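Local coordinates for tailspike protein (Siphovirus 9NA, PDB 3RIQ) that probably recognises Salmonella lipopolysaccharide as the phage's receptor and cleaves its O-antigen chains as an endorhamnosidase, at residues A325-Q330 against M347-T352. Residues are numbered along the deposited sequence; the frame is centred on the assembly and turned at random.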
ATOM      1  N   ALA A 325      -1.813  11.795 -12.255  1.00 12.48           N
ATOM      2  CA  ALA A 325      -0.877  10.688 -12.613  1.00 11.43           C
ATOM      3  C   ALA A 325      -1.409  10.151 -13.921  1.00 11.77           C
ATOM      4  O   ALA A 325      -2.637   9.933 -14.064  1.00 12.47           O
ATOM      5  CB  ALA A 325      -0.894   9.567 -11.556  1.00 12.73           C
ATOM      6  N   TRP A 326      -0.520   9.938 -14.887  1.00 12.77           N
ATOM      7  CA  TRP A 326      -0.961   9.347 -16.146  1.00 12.17           C
ATOM      8  C   TRP A 326       0.115   8.585 -16.902  1.00 12.47           C
ATOM      9  O   TRP A 326       1.335   8.683 -16.607  1.00 12.62           O
ATOM     10  CB  TRP A 326      -1.649  10.364 -17.064  1.00 12.76           C
ATOM     11  CG  TRP A 326      -0.790  11.327 -17.869  1.00 13.31           C
ATOM     12  CD1 TRP A 326       0.376  11.970 -17.489  1.00 13.73           C
ATOM     13  CD2 TRP A 326      -1.128  11.842 -19.167  1.00 13.26           C
ATOM     14  NE1 TRP A 326       0.793  12.846 -18.513  1.00 13.67           N
ATOM     15  CE2 TRP A 326      -0.112  12.776 -19.544  1.00 13.06           C
ATOM     16  CE3 TRP A 326      -2.200  11.614 -20.047  1.00 14.56           C
ATOM     17  CZ2 TRP A 326      -0.150  13.476 -20.765  1.00 14.63           C
ATOM     18  CZ3 TRP A 326      -2.250  12.322 -21.265  1.00 15.56           C
ATOM     19  CH2 TRP A 326      -1.232  13.236 -21.606  1.00 17.56           C
ATOM     20  N   TRP A 327      -0.370   7.807 -17.863  1.00 12.90           N
ATOM     21  CA  TRP A 327       0.470   6.908 -18.670  1.00 12.32           C
ATOM     22  C   TRP A 327      -0.253   6.597 -19.969  1.00 13.27           C
ATOM     23  O   TRP A 327      -1.476   6.816 -20.084  1.00 13.54           O
ATOM     24  CB  TRP A 327       0.764   5.579 -17.922  1.00 13.92           C
ATOM     25  CG  TRP A 327      -0.499   4.868 -17.479  1.00 13.28           C
ATOM     26  CD1 TRP A 327      -1.249   3.969 -18.207  1.00 14.44           C
ATOM     27  CD2 TRP A 327      -1.191   5.067 -16.250  1.00 13.54           C
ATOM     28  NE1 TRP A 327      -2.366   3.576 -17.480  1.00 13.79           N
ATOM     29  CE2 TRP A 327      -2.358   4.237 -16.275  1.00 14.03           C
ATOM     30  CE3 TRP A 327      -0.939   5.860 -15.114  1.00 14.51           C
ATOM     31  CZ2 TRP A 327      -3.286   4.213 -15.211  1.00 13.20           C
ATOM     32  CZ3 TRP A 327      -1.824   5.809 -14.053  1.00 14.26           C
ATOM     33  CH2 TRP A 327      -2.989   4.978 -14.105  1.00 13.49           C
ATOM     34  N   ASP A 328       0.511   6.114 -20.942  1.00 12.54           N
ATOM     35  CA  ASP A 328      -0.100   5.503 -22.155  1.00 12.68           C
ATOM     36  C   ASP A 328       0.486   4.091 -22.304  1.00 13.49           C
ATOM     37  O   ASP A 328       1.072   3.549 -21.366  1.00 14.05           O
ATOM     38  CB  ASP A 328       0.107   6.349 -23.437  1.00 13.16           C
ATOM     39  CG  ASP A 328       1.540   6.282 -23.971  1.00 13.92           C
ATOM     40  OD1 ASP A 328       2.437   5.936 -23.170  1.00 15.06           O
ATOM     41  OD2 ASP A 328       1.761   6.566 -25.180  1.00 14.94           O
ATOM     42  N   GLY A 329       0.380   3.542 -23.497  1.00 12.73           N
ATOM     43  CA  GLY A 329       0.891   2.221 -23.800  1.00 14.26           C
ATOM     44  C   GLY A 329      -0.027   1.126 -23.278  1.00 13.70           C
ATOM     45  O   GLY A 329      -1.170   1.371 -22.847  1.00 14.06           O
ATOM     46  N   GLN A 330       0.447  -0.097 -23.397  1.00 13.57           N
ATOM     47  CA  GLN A 330      -0.338  -1.253 -22.959  1.00 13.67           C
ATOM     48  C   GLN A 330       0.502  -2.238 -22.209  1.00 13.83           C
ATOM     49  O   GLN A 330       1.722  -2.140 -22.205  1.00 14.42           O
ATOM     50  CB  GLN A 330      -1.024  -1.941 -24.149  1.00 13.94           C
ATOM     51  CG  GLN A 330      -0.072  -2.563 -25.204  1.00 15.19           C
ATOM     52  CD  GLN A 330      -0.874  -3.324 -26.263  1.00 15.40           C
ATOM     53  OE1 GLN A 330      -1.498  -4.366 -25.962  1.00 18.32           O
ATOM     54  NE2 GLN A 330      -0.943  -2.777 -27.463  1.00 16.28           N
ATOM     55  N   MET A 347      -6.480  10.969 -12.678  1.00 13.29           N
ATOM     56  CA  MET A 347      -5.810   9.737 -13.140  1.00 12.75           C
ATOM     57  C   MET A 347      -6.236   9.574 -14.589  1.00 13.26           C
ATOM     58  O   MET A 347      -7.432   9.711 -14.910  1.00 13.84           O
ATOM     59  CB  MET A 347      -6.232   8.512 -12.308  1.00 12.96           C
ATOM     60  CG  MET A 347      -5.416   7.253 -12.615  1.00 12.38           C
ATOM     61  SD  MET A 347      -6.397   5.785 -13.041  1.00 14.35           S
ATOM     62  CE  MET A 347      -6.633   5.957 -14.816  1.00 13.20           C
ATOM     63  N   PHE A 348      -5.287   9.271 -15.473  1.00 13.58           N
ATOM     64  CA  PHE A 348      -5.614   9.221 -16.905  1.00 13.00           C
ATOM     65  C   PHE A 348      -4.808   8.078 -17.562  1.00 13.66           C
ATOM     66  O   PHE A 348      -3.575   8.025 -17.480  1.00 14.28           O
ATOM     67  CB  PHE A 348      -5.295  10.591 -17.549  1.00 13.51           C
ATOM     68  CG  PHE A 348      -5.956  10.853 -18.884  1.00 13.77           C
ATOM     69  CD1 PHE A 348      -6.769  11.993 -19.048  1.00 16.73           C
ATOM     70  CD2 PHE A 348      -5.715  10.047 -20.008  1.00 14.82           C
ATOM     71  CE1 PHE A 348      -7.369  12.299 -20.314  1.00 18.74           C
ATOM     72  CE2 PHE A 348      -6.297  10.356 -21.255  1.00 15.89           C
ATOM     73  CZ  PHE A 348      -7.127  11.475 -21.406  1.00 18.27           C
ATOM     74  N   ASP A 349      -5.527   7.170 -18.212  1.00 13.67           N
ATOM     75  CA  ASP A 349      -4.936   6.112 -19.036  1.00 12.67           C
ATOM     76  C   ASP A 349      -5.181   6.442 -20.497  1.00 13.10           C
ATOM     77  O   ASP A 349      -6.329   6.336 -20.992  1.00 13.50           O
ATOM     78  CB  ASP A 349      -5.487   4.728 -18.626  1.00 12.67           C
ATOM     79  CG  ASP A 349      -4.872   3.574 -19.417  1.00 14.56           C
ATOM     80  OD1 ASP A 349      -4.385   3.759 -20.553  1.00 15.07           O
ATOM     81  OD2 ASP A 349      -4.922   2.445 -18.886  1.00 15.81           O
ATOM     82  N   ARG A 350      -4.108   6.869 -21.173  1.00 14.01           N
ATOM     83  CA  ARG A 350      -4.179   7.303 -22.567  1.00 15.09           C
ATOM     84  C   ARG A 350      -3.932   6.117 -23.515  1.00 15.07           C
ATOM     85  O   ARG A 350      -4.013   6.255 -24.752  1.00 16.05           O
ATOM     86  CB  ARG A 350      -3.153   8.433 -22.817  1.00 15.98           C
ATOM     87  CG  ARG A 350      -3.048   8.842 -24.280  1.00 23.55           C
ATOM     88  CD  ARG A 350      -3.764  10.084 -24.636  1.00 28.00           C
ATOM     89  NE  ARG A 350      -2.679  11.034 -24.694  1.00 31.41           N
ATOM     90  CZ  ARG A 350      -2.620  12.195 -25.348  1.00 28.60           C
ATOM     91  NH1 ARG A 350      -3.642  12.718 -26.042  1.00 33.84           N
ATOM     92  NH2 ARG A 350      -1.480  12.857 -25.256  1.00 23.54           N
ATOM     93  N   GLY A 351      -3.610   4.967 -22.938  1.00 14.23           N
ATOM     94  CA  GLY A 351      -3.324   3.755 -23.718  1.00 14.47           C
ATOM     95  C   GLY A 351      -4.508   2.804 -23.744  1.00 14.55           C
ATOM     96  O   GLY A 351      -5.669   3.222 -23.857  1.00 15.07           O
ATOM     97  N   THR A 352      -4.206   1.511 -23.660  1.00 14.34           N
ATOM     98  CA  THR A 352      -5.242   0.490 -23.685  1.00 14.56           C
ATOM     99  C   THR A 352      -4.684  -0.775 -23.042  1.00 13.53           C
ATOM    100  O   THR A 352      -3.483  -0.905 -22.889  1.00 14.10           O
ATOM    101  CB  THR A 352      -5.678   0.207 -25.165  1.00 14.26           C
ATOM    102  OG1 THR A 352      -6.829  -0.631 -25.177  1.00 16.18           O
ATOM    103  CG2 THR A 352      -4.545  -0.493 -25.950  1.00 15.80           C
TER
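W326 pairs with F348 and W327 with D349 as neighbouring parallel strands, the two segments running in directions 8° apart: F348 N donates a hydrogen bond to A325 O, F348 O accepts from W327 N, and R350 N donates to W327 O, with 2.8 Å between those last two atoms. Beyond W327 and D349 both backbones pass into loops but stay together, T352 N donating a hydrogen bond to G329 O.

The two sheet faces are furnished quite differently. On the outer one, W326 and F348 lie side by side and form an edge-to-face pair, the tryptophan presenting its six-membered ring's edge to the phenylalanine face with centroids 5.5 Å apart. R350, its chain bent at chi2 and chi3, lays NE and NH2 obliquely beside CZ3 and CH2 of the same indole, NH2 3.7 Å from W326 CH2, while D278 takes a weak hydrogen bond from W326 NE1.

Inside, W327 has CG between its backbone N and carbonyl carbon (chi1 55°), and its indole leans toward strand 347-349. F348 O lies over the ring centre and D349 CA over the same face, nearer the rim. M347 reaches W327 CH2 with its CG, 3.6 Å away, and adds an oblique Met-aromatic contact through SD.

The indole N-H is also used: W327 NE1 donates to D349 OD2 over 3.1 Å, arriving from above the carboxylate plane. The same OD2 is hydrogen-bonded to S380 OG and N354 ND2, and D349 OD1 accepts G351 N in an Asx turn, so both oxygens of this buried carboxylate are engaged just where the chain leaves the strand.

Such parallel pairing of strands from successive coils, with side chains stacked inside and out, is characteristic of the right-handed parallel beta-helix of P22-type tailspikes.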